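Putative peptidase (Chlamydophila abortus, PDB 3CE2) is a putative zinc metallopeptidase of the M3B (oligopeptidase F) family that probably degrades small bioactive peptides. Local coordinates at residues D64-L69 with A137-A142; A127-S132 with E153-L158; Y148-E153 with S572-E577. All coordinates share one frame; numbering follows the deposited sequence.

Contact 1. Residues D64-L69 with A137-A142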
loop_
_atom_site.group_PDB
_atom_site.type_symbol
_atom_site.label_atom_id
_atom_site.label_comp_id
_atom_site.label_asym_id
_atom_site.label_seq_id
_atom_site.Cartn_x
_atom_site.Cartn_y
_atom_site.Cartn_z
ATOM N N ASP A 64 -0.592 -23.607 -29.161
ATOM C CA ASP A 64 -1.941 -23.987 -29.539
ATOM C C ASP A 64 -2.309 -25.330 -28.894
ATOM O O ASP A 64 -3.354 -25.908 -29.187
ATOM C CB ASP A 64 -2.132 -23.996 -31.061
ATOM C CG ASP A 64 -1.179 -24.942 -31.783
ATOM O OD1 ASP A 64 -0.246 -25.489 -31.153
ATOM O OD2 ASP A 64 -1.374 -25.139 -33.002
ATOM N N ASN A 65 -1.459 -25.793 -27.982
ATOM C CA ASN A 65 -1.637 -27.085 -27.353
ATOM C C ASN A 65 -1.616 -27.012 -25.822
ATOM O O ASN A 65 -0.569 -26.817 -25.207
ATOM C CB ASN A 65 -0.541 -28.016 -27.847
ATOM C CG ASN A 65 -0.638 -29.394 -27.263
ATOM O OD1 ASN A 65 -0.602 -29.587 -26.044
ATOM N ND2 ASN A 65 -0.734 -30.377 -28.136
ATOM N N SER A 66 -2.771 -27.210 -25.206
ATOM C CA SER A 66 -2.903 -26.994 -23.781
ATOM C C SER A 66 -1.934 -27.805 -22.952
ATOM O O SER A 66 -1.596 -27.411 -21.843
ATOM C CB SER A 66 -4.331 -27.265 -23.344
ATOM O OG SER A 66 -5.200 -26.384 -24.029
ATOM N N GLU A 67 -1.480 -28.936 -23.470
ATOM C CA GLU A 67 -0.569 -29.754 -22.695
ATOM C C GLU A 67 0.838 -29.155 -22.680
ATOM O O GLU A 67 1.579 -29.303 -21.707
ATOM C CB GLU A 67 -0.548 -31.197 -23.182
ATOM C CG GLU A 67 0.255 -32.125 -22.244
ATOM C CD GLU A 67 -0.264 -33.563 -22.212
ATOM O OE1 GLU A 67 0.569 -34.501 -22.121
ATOM O OE2 GLU A 67 -1.508 -33.747 -22.267
ATOM N N SER A 68 1.190 -28.465 -23.754
ATOM C CA SER A 68 2.472 -27.795 -23.834
ATOM C C SER A 68 2.501 -26.602 -22.880
ATOM O O SER A 68 3.461 -26.398 -22.123
ATOM C CB SER A 68 2.739 -27.325 -25.257
ATOM O OG SER A 68 4.128 -27.140 -25.435
ATOM N N LEU A 69 1.426 -25.826 -22.929
ATOM C CA LEU A 69 1.272 -24.659 -22.085
ATOM C C LEU A 69 1.320 -25.092 -20.638
ATOM O O LEU A 69 1.993 -24.484 -19.823
ATOM C CB LEU A 69 -0.036 -23.984 -22.418
ATOM C CG LEU A 69 -0.508 -22.741 -21.706
ATOM C CD1 LEU A 69 0.580 -21.698 -21.671
ATOM C CD2 LEU A 69 -1.733 -22.222 -22.483
ATOM N N ALA A 137 -10.141 -19.410 -25.674
ATOM C CA ALA A 137 -11.255 -20.158 -25.070
ATOM C C ALA A 137 -10.912 -21.628 -24.890
ATOM O O ALA A 137 -11.295 -22.234 -23.889
ATOM C CB ALA A 137 -12.571 -19.970 -25.839
ATOM N N GLN A 138 -10.153 -22.195 -25.821
ATOM C CA GLN A 138 -9.742 -23.581 -25.667
ATOM C C GLN A 138 -8.934 -23.769 -24.395
ATOM O O GLN A 138 -9.093 -24.776 -23.703
ATOM C CB GLN A 138 -8.955 -24.072 -26.865
ATOM C CG GLN A 138 -8.287 -25.429 -26.640
ATOM C CD GLN A 138 -7.181 -25.739 -27.689
ATOM O OE1 GLN A 138 -7.349 -25.488 -28.897
ATOM N NE2 GLN A 138 -6.046 -26.284 -27.218
ATOM N N HIS A 139 -8.079 -22.795 -24.081
ATOM C CA HIS A 139 -7.218 -22.891 -22.906
ATOM C C HIS A 139 -7.981 -22.631 -21.613
ATOM O O HIS A 139 -7.716 -23.269 -20.587
ATOM C CB HIS A 139 -6.058 -21.913 -23.003
ATOM C CG HIS A 139 -4.997 -22.335 -23.961
ATOM N ND1 HIS A 139 -4.503 -23.621 -23.999
ATOM C CD2 HIS A 139 -4.330 -21.643 -24.915
ATOM C CE1 HIS A 139 -3.581 -23.704 -24.943
ATOM N NE2 HIS A 139 -3.454 -22.515 -25.508
ATOM N N LEU A 140 -8.911 -21.685 -21.651
ATOM C CA LEU A 140 -9.720 -21.389 -20.477
ATOM C C LEU A 140 -10.687 -22.542 -20.183
ATOM O O LEU A 140 -11.244 -22.618 -19.095
ATOM C CB LEU A 140 -10.477 -20.070 -20.646
ATOM C CG LEU A 140 -9.489 -18.917 -20.758
ATOM C CD1 LEU A 140 -10.204 -17.575 -20.822
ATOM C CD2 LEU A 140 -8.525 -18.955 -19.579
ATOM N N SER A 141 -10.849 -23.436 -21.159
ATOM C CA SER A 141 -11.715 -24.613 -21.054
ATOM C C SER A 141 -10.959 -25.883 -20.743
ATOM O O SER A 141 -11.559 -26.871 -20.361
ATOM C CB SER A 141 -12.366 -24.865 -22.395
ATOM O OG SER A 141 -13.558 -24.150 -22.448
ATOM N N ALA A 142 -9.653 -25.898 -20.979
ATOM C CA ALA A 142 -8.918 -27.144 -20.849
ATOM C C ALA A 142 -8.743 -27.490 -19.371
ATOM O O ALA A 142 -8.418 -26.625 -18.565
ATOM C CB ALA A 142 -7.586 -27.062 -21.577
#

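Contact 2. Residues A127-S132 with E153-L158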
loop_
_atom_site.group_PDB
_atom_site.type_symbol
_atom_site.label_atom_id
_atom_site.label_comp_id
_atom_site.label_asym_id
_atom_site.label_seq_id
_atom_site.Cartn_x
_atom_site.Cartn_y
_atom_site.Cartn_z
ATOM N N ALA A 127 3.306 -13.681 -26.309
ATOM C CA ALA A 127 2.906 -14.828 -27.143
ATOM C C ALA A 127 1.496 -15.285 -26.775
ATOM O O ALA A 127 0.717 -15.663 -27.654
ATOM C CB ALA A 127 3.885 -15.985 -27.004
ATOM N N LEU A 128 1.180 -15.241 -25.473
ATOM C CA LEU A 128 -0.147 -15.588 -24.970
ATOM C C LEU A 128 -1.206 -14.567 -25.337
ATOM O O LEU A 128 -2.254 -14.933 -25.865
ATOM C CB LEU A 128 -0.129 -15.772 -23.459
ATOM C CG LEU A 128 0.665 -16.991 -23.001
ATOM C CD1 LEU A 128 0.974 -16.986 -21.477
ATOM C CD2 LEU A 128 -0.096 -18.226 -23.403
ATOM N N THR A 129 -0.944 -13.294 -25.060
ATOM C CA THR A 129 -1.922 -12.265 -25.354
ATOM C C THR A 129 -2.190 -12.151 -26.842
ATOM O O THR A 129 -3.164 -11.524 -27.242
ATOM C CB THR A 129 -1.531 -10.873 -24.815
ATOM O OG1 THR A 129 -0.271 -10.475 -25.372
ATOM C CG2 THR A 129 -1.433 -10.916 -23.322
ATOM N N SER A 130 -1.352 -12.760 -27.670
ATOM C CA SER A 130 -1.633 -12.720 -29.102
ATOM C C SER A 130 -2.207 -14.020 -29.738
ATOM O O SER A 130 -2.304 -14.105 -30.958
ATOM C CB SER A 130 -0.405 -12.234 -29.862
ATOM O OG SER A 130 0.606 -13.207 -29.768
ATOM N N LEU A 131 -2.587 -15.015 -28.935
ATOM C CA LEU A 131 -3.374 -16.150 -29.443
ATOM C C LEU A 131 -4.753 -15.704 -29.915
ATOM O O LEU A 131 -5.287 -14.714 -29.421
ATOM C CB LEU A 131 -3.570 -17.178 -28.343
ATOM C CG LEU A 131 -2.235 -17.633 -27.810
ATOM C CD1 LEU A 131 -2.427 -18.720 -26.814
ATOM C CD2 LEU A 131 -1.404 -18.112 -28.999
ATOM N N SER A 132 -5.348 -16.442 -30.849
ATOM C CA SER A 132 -6.724 -16.135 -31.301
ATOM C C SER A 132 -7.732 -16.195 -30.148
ATOM O O SER A 132 -7.411 -16.678 -29.052
ATOM C CB SER A 132 -7.153 -17.128 -32.373
ATOM O OG SER A 132 -7.424 -18.390 -31.785
ATOM N N GLU A 153 -6.471 -16.265 -17.075
ATOM C CA GLU A 153 -7.545 -15.359 -17.364
ATOM C C GLU A 153 -6.995 -13.946 -17.316
ATOM O O GLU A 153 -7.231 -13.157 -18.231
ATOM C CB GLU A 153 -8.654 -15.540 -16.359
ATOM C CG GLU A 153 -9.847 -14.673 -16.630
ATOM C CD GLU A 153 -10.970 -14.913 -15.632
ATOM O OE1 GLU A 153 -10.718 -15.578 -14.601
ATOM O OE2 GLU A 153 -12.103 -14.440 -15.887
ATOM N N LYS A 154 -6.237 -13.648 -16.257
ATOM C CA LYS A 154 -5.564 -12.354 -16.090
ATOM C C LYS A 154 -4.695 -12.006 -17.290
ATOM O O LYS A 154 -4.576 -10.855 -17.649
ATOM C CB LYS A 154 -4.679 -12.353 -14.848
ATOM C CG LYS A 154 -5.329 -11.788 -13.598
ATOM C CD LYS A 154 -4.360 -11.859 -12.376
ATOM C CE LYS A 154 -3.815 -13.306 -12.135
ATOM N NZ LYS A 154 -2.849 -13.461 -10.996
ATOM N N ILE A 155 -4.067 -12.993 -17.903
ATOM C CA ILE A 155 -3.226 -12.696 -19.042
ATOM C C ILE A 155 -3.974 -12.549 -20.357
ATOM O O ILE A 155 -3.676 -11.658 -21.136
ATOM C CB ILE A 155 -2.154 -13.719 -19.209
ATOM C CG1 ILE A 155 -1.171 -13.613 -18.023
ATOM C CG2 ILE A 155 -1.491 -13.512 -20.572
ATOM C CD1 ILE A 155 -0.146 -14.763 -17.946
ATOM N N PHE A 156 -4.941 -13.422 -20.610
ATOM C CA PHE A 156 -5.733 -13.374 -21.851
ATOM C C PHE A 156 -6.674 -12.165 -21.911
ATOM O O PHE A 156 -7.085 -11.751 -22.981
ATOM C CB PHE A 156 -6.567 -14.656 -22.035
ATOM C CG PHE A 156 -5.758 -15.933 -22.217
ATOM C CD1 PHE A 156 -4.671 -15.984 -23.074
ATOM C CD2 PHE A 156 -6.129 -17.094 -21.562
ATOM C CE1 PHE A 156 -3.945 -17.170 -23.257
ATOM C CE2 PHE A 156 -5.407 -18.267 -21.732
ATOM C CZ PHE A 156 -4.306 -18.296 -22.595
ATOM N N ARG A 157 -7.028 -11.599 -20.767
ATOM C CA ARG A 157 -7.902 -10.435 -20.782
ATOM C C ARG A 157 -7.248 -9.251 -21.490
ATOM O O ARG A 157 -7.919 -8.286 -21.864
ATOM C CB ARG A 157 -8.311 -10.041 -19.347
ATOM C CG ARG A 157 -9.587 -10.740 -18.904
ATOM C CD ARG A 157 -9.918 -10.537 -17.422
ATOM N NE ARG A 157 -10.623 -9.282 -17.182
ATOM C CZ ARG A 157 -10.032 -8.178 -16.754
ATOM N NH1 ARG A 157 -8.716 -8.192 -16.491
ATOM N NH2 ARG A 157 -10.762 -7.082 -16.583
ATOM N N LEU A 158 -5.934 -9.322 -21.662
ATOM C CA LEU A 158 -5.174 -8.202 -22.213
ATOM C C LEU A 158 -5.156 -8.202 -23.741
ATOM O O LEU A 158 -4.745 -7.233 -24.371
ATOM C CB LEU A 158 -3.742 -8.183 -21.646
ATOM C CG LEU A 158 -3.689 -7.770 -20.160
ATOM C CD1 LEU A 158 -2.290 -7.849 -19.535
ATOM C CD2 LEU A 158 -4.315 -6.404 -19.976
#

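Contact 3. Residues Y148-E153 with S572-E577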
loop_
_atom_site.group_PDB
_atom_site.type_symbol
_atom_site.label_atom_id
_atom_site.label_comp_id
_atom_site.label_asym_id
_atom_site.label_seq_id
_atom_site.Cartn_x
_atom_site.Cartn_y
_atom_site.Cartn_z
ATOM N N TYR A 148 -4.956 -23.321 -13.302
ATOM C CA TYR A 148 -4.248 -22.111 -13.698
ATOM C C TYR A 148 -5.182 -21.235 -14.487
ATOM O O TYR A 148 -4.754 -20.476 -15.350
ATOM C CB TYR A 148 -3.020 -22.446 -14.557
ATOM C CG TYR A 148 -2.142 -23.521 -13.953
ATOM C CD1 TYR A 148 -1.143 -23.202 -13.024
ATOM C CD2 TYR A 148 -2.335 -24.864 -14.276
ATOM C CE1 TYR A 148 -0.352 -24.188 -12.447
ATOM C CE2 TYR A 148 -1.560 -25.860 -13.694
ATOM C CZ TYR A 148 -0.570 -25.515 -12.787
ATOM O OH TYR A 148 0.202 -26.511 -12.245
ATOM N N ARG A 149 -6.468 -21.330 -14.191
ATOM C CA ARG A 149 -7.458 -20.588 -14.968
ATOM C C ARG A 149 -7.413 -19.071 -14.710
ATOM O O ARG A 149 -7.400 -18.268 -15.634
ATOM C CB ARG A 149 -8.861 -21.136 -14.707
ATOM C CG ARG A 149 -9.703 -21.223 -15.950
ATOM C CD ARG A 149 -11.187 -21.089 -15.624
ATOM N NE ARG A 149 -11.969 -20.907 -16.858
ATOM C CZ ARG A 149 -12.579 -19.777 -17.224
ATOM N NH1 ARG A 149 -13.237 -19.735 -18.367
ATOM N NH2 ARG A 149 -12.538 -18.689 -16.456
ATOM N N PHE A 150 -7.410 -18.682 -13.446
ATOM C CA PHE A 150 -7.399 -17.279 -13.110
ATOM C C PHE A 150 -6.099 -16.624 -13.585
ATOM O O PHE A 150 -6.105 -15.558 -14.238
ATOM C CB PHE A 150 -7.549 -17.104 -11.624
ATOM C CG PHE A 150 -7.479 -15.692 -11.198
ATOM C CD1 PHE A 150 -8.285 -14.738 -11.822
ATOM C CD2 PHE A 150 -6.623 -15.306 -10.168
ATOM C CE1 PHE A 150 -8.251 -13.408 -11.428
ATOM C CE2 PHE A 150 -6.570 -13.987 -9.765
ATOM C CZ PHE A 150 -7.388 -13.024 -10.402
ATOM N N TYR A 151 -4.997 -17.293 -13.273
ATOM C CA TYR A 151 -3.714 -16.888 -13.759
ATOM C C TYR A 151 -3.778 -16.598 -15.253
ATOM O O TYR A 151 -3.412 -15.520 -15.693
ATOM C CB TYR A 151 -2.660 -17.949 -13.464
ATOM C CG TYR A 151 -1.295 -17.524 -13.941
ATOM C CD1 TYR A 151 -0.494 -16.688 -13.168
ATOM C CD2 TYR A 151 -0.819 -17.922 -15.180
ATOM C CE1 TYR A 151 0.738 -16.282 -13.603
ATOM C CE2 TYR A 151 0.417 -17.512 -15.623
ATOM C CZ TYR A 151 1.176 -16.689 -14.824
ATOM O OH TYR A 151 2.394 -16.293 -15.254
ATOM N N LEU A 152 -4.246 -17.541 -16.049
ATOM C CA LEU A 152 -4.325 -17.291 -17.495
ATOM C C LEU A 152 -5.399 -16.295 -17.856
ATOM O O LEU A 152 -5.282 -15.592 -18.837
ATOM C CB LEU A 152 -4.615 -18.577 -18.238
ATOM C CG LEU A 152 -3.433 -19.508 -18.174
ATOM C CD1 LEU A 152 -3.922 -20.921 -18.343
ATOM C CD2 LEU A 152 -2.475 -19.107 -19.292
ATOM N N GLU A 153 -6.471 -16.265 -17.075
ATOM C CA GLU A 153 -7.545 -15.359 -17.364
ATOM C C GLU A 153 -6.995 -13.946 -17.316
ATOM O O GLU A 153 -7.231 -13.157 -18.231
ATOM C CB GLU A 153 -8.654 -15.540 -16.359
ATOM C CG GLU A 153 -9.847 -14.673 -16.630
ATOM C CD GLU A 153 -10.970 -14.913 -15.632
ATOM O OE1 GLU A 153 -10.718 -15.578 -14.601
ATOM O OE2 GLU A 153 -12.103 -14.440 -15.887
ATOM N N SER A 572 -6.497 -15.719 -5.461
ATOM C CA SER A 572 -7.155 -16.742 -6.280
ATOM C C SER A 572 -8.247 -16.228 -7.216
ATOM O O SER A 572 -8.756 -16.960 -8.056
ATOM C CB SER A 572 -7.720 -17.856 -5.402
ATOM O OG SER A 572 -8.426 -17.329 -4.306
ATOM N N ASP A 573 -8.597 -14.964 -7.094
ATOM C CA ASP A 573 -9.595 -14.416 -7.969
ATOM C C ASP A 573 -9.347 -12.917 -8.016
ATOM O O ASP A 573 -8.480 -12.414 -7.307
ATOM C CB ASP A 573 -10.967 -14.716 -7.379
ATOM C CG ASP A 573 -12.076 -14.774 -8.426
ATOM O OD1 ASP A 573 -11.893 -14.347 -9.593
ATOM O OD2 ASP A 573 -13.166 -15.253 -8.058
ATOM N N PHE A 574 -10.098 -12.203 -8.845
ATOM C CA PHE A 574 -10.087 -10.747 -8.823
ATOM C C PHE A 574 -10.424 -10.243 -7.439
ATOM O O PHE A 574 -11.263 -10.821 -6.751
ATOM C CB PHE A 574 -11.071 -10.196 -9.857
ATOM C CG PHE A 574 -10.682 -10.530 -11.269
ATOM C CD1 PHE A 574 -9.495 -10.022 -11.815
ATOM C CD2 PHE A 574 -11.452 -11.402 -12.034
ATOM C CE1 PHE A 574 -9.108 -10.353 -13.103
ATOM C CE2 PHE A 574 -11.063 -11.725 -13.335
ATOM C CZ PHE A 574 -9.896 -11.209 -13.861
ATOM N N PRO A 575 -9.768 -9.163 -7.019
ATOM C CA PRO A 575 -9.925 -8.672 -5.632
ATOM C C PRO A 575 -11.368 -8.401 -5.183
ATOM O O PRO A 575 -11.713 -8.704 -4.040
ATOM C CB PRO A 575 -9.103 -7.379 -5.605
ATOM C CG PRO A 575 -8.821 -7.030 -7.081
ATOM C CD PRO A 575 -8.844 -8.338 -7.825
ATOM N N LEU A 576 -12.209 -7.836 -6.046
ATOM C CA LEU A 576 -13.591 -7.588 -5.608
ATOM C C LEU A 576 -14.345 -8.895 -5.422
ATOM O O LEU A 576 -15.172 -9.017 -4.506
ATOM C CB LEU A 576 -14.358 -6.661 -6.552
ATOM C CG LEU A 576 -13.812 -5.239 -6.756
ATOM C CD1 LEU A 576 -14.708 -4.473 -7.702
ATOM C CD2 LEU A 576 -13.557 -4.456 -5.443
ATOM N N GLU A 577 -14.066 -9.865 -6.289
ATOM C CA GLU A 577 -14.659 -11.190 -6.157
ATOM C C GLU A 577 -14.238 -11.859 -4.857
ATOM O O GLU A 577 -15.083 -12.405 -4.145
ATOM C CB GLU A 577 -14.346 -12.066 -7.362
ATOM C CG GLU A 577 -15.096 -11.602 -8.593
ATOM C CD GLU A 577 -16.607 -11.563 -8.332
ATOM O OE1 GLU A 577 -17.145 -12.578 -7.813
ATOM O OE2 GLU A 577 -17.252 -10.514 -8.617
#

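Contact 1. Residues D64-L69 with A137-A142
The hydroxyl oxygen of S66 is gripped by two consecutive residues of helix 133-141, H139 and Q138. S66 OG lies 2.8 Å from H139 ND1, at the edge of the imidazole near its plane; either atom could be the donor. The amide of Q138 adds a weak second bond, with Q138 NE2 at 3.3 Å from S66 OG and an N-H...O angle of 162°. The same NE2 also reaches D64 O, again weakly, at 3.4 Å, so one carboxamide spans the loop carbonyl and the serine hydroxyl. The extended chain of Q138, with CG anti to its backbone nitrogen (chi1 169°), carries the amide that far. A142 CB closes on S66 OG at 3.5 Å and gives the hydroxyl an apolar neighbour.

The imidazole is fixed by more than its edge. L69 CD2 sits over one face, 3.3 Å from the centroid and only 5° off the ring normal, a CH-pi contact centred on the ring. L63 O bonds to H139 NE2, so both ring nitrogens have partners and rotation about CB-CG should be restricted. L145 packs against S66, L69 and H139, consistent with the buried state of these three residues.

The start of helix 66-96 is capped by N65, whose OD1 accepts from S68 N at 3.1 Å and weakly from E67 N, the pattern of an asparagine N-cap. Separately, the first turn of this long helix packs through S66 and L69 on H139, near the C-terminal end of helix 133-141, a helix-to-helix docking within an all-helical region.

Contact 2. Residues A127-S132 with E153-L158
T129 turns its methyl rather than its hydroxyl toward helix 149-156: with OG1 between the backbone nitrogen and carbonyl carbon (chi1 59°), CG2 is directed at I155. On the facing helix, I155 has CG2 anti to its own nitrogen and beside its carbonyl carbon, which places that branch at the interface. The two methyls, T129 CG2 and I155 CG2, meet at 3.8 Å, and their side chains cross at about a right angle. T129 CG2 also lies 3.2 Å from I155 O and 4.0 Å from L158 CB, so this one methyl touches a side-chain branch, a backbone carbonyl and the next turn of chain.

I155 CG2 is shared, since L128 CB approaches it at 3.9 Å. Beyond, F156 CE1 meets two leucines: it is 4.0 Å from L128 CD2 and 4.2 Å from L131 CD1. Both leucine side chains run obliquely to the phenylalanine. L128 O lies at the ring edge, in plane, 3.8 Å from F156 CE1. No hydrogen bond joins the two segments, and the contact is therefore apolar packing; the threonine hydroxyl instead makes weak bonds back to Q125 O and P126 O in its own helix.

The nearest CA pair across the segments, T129 CA and F156 CA, is 5.3 Å apart, so the two segments pack closely at this point. Helix 133-141 follows directly after the first segment and covers F156 through I136, H139 and L140, while I136 also packs on L131. The phenylalanine is thus enclosed between helices 124-129 and 133-141, the two that precede its own helix, 149-156, in this all-helical region.

Contact 3. Residues Y148-E153 with S572-E577
The F150 ring presents its edge to the face of F574 in a T-shaped (edge-to-face) pair, with centroids 4.8 Å apart and planes at 90°. F150 CE1 stands over the centre of the F574 ring, and its distance to F574 CE1 is 3.6 Å. One face of F150 is covered by the backbone of D573, whose CA lies above the ring centre, although the exact spacing there is uncertain; F574 CD1 and E153 OE1 lie in the plane at its edge. E153 OE2 lies at the edge of F574, 3.9 Å from F574 CE2, with carboxylate and ring steeply inclined.

This aromatic pair joins the start of helix 149-156 to the loop and N-cap of helix 575-581, bringing together parts of the chain separated by more than 400 residues, the first in the oligopeptidase F region and the second in the M3 peptidase region. F150 reaches across because its CG is anti to the backbone nitrogen (chi1 177°), directing the ring toward 572-577. There its CD2 comes 3.4 Å from S572 O, an oblique approach.

No hydrogen bond crosses between the two segments. R157 and N275 also pack on F574, further enclosing this buried residue. The acidic groups of E153 and D573 are near each other without touching, with OE1 and OD1 5.3 Å apart; any repulsion between them is probably lessened by the salt bridge from D573 OD2 to K581 NZ. The other carboxylate oxygen, D573 OD1, accepts from F574 N at 2.9 Å on its anti side, with the donor 34° out of the carboxylate plane.

Overall arrangement
Helix 149-156 ties the three contacts together: contacts 2 and 3 both use it, overlapping at E153, which touches the opposing segment only in contact 3, and contact 1 packs on its F156. Between contacts 1 and 2, whose centres are about 12 Å apart, L140 CD2 meets F156 CD2 at 3.6 Å and L69 CD1 meets L128 CD2 at 3.9 Å. The centres of contacts 2 and 3 are about 14 Å apart, and R157 CD reaches F574 CZ at 3.6 Å. A probable hydrogen bond from R149 NE to L140 O (2.9 Å) links contacts 1 and 3. Contacts 1 and 2 are remote from the known metal sites; in contact 3 the side chain of S572 is about 12 Å from a bound zinc ion.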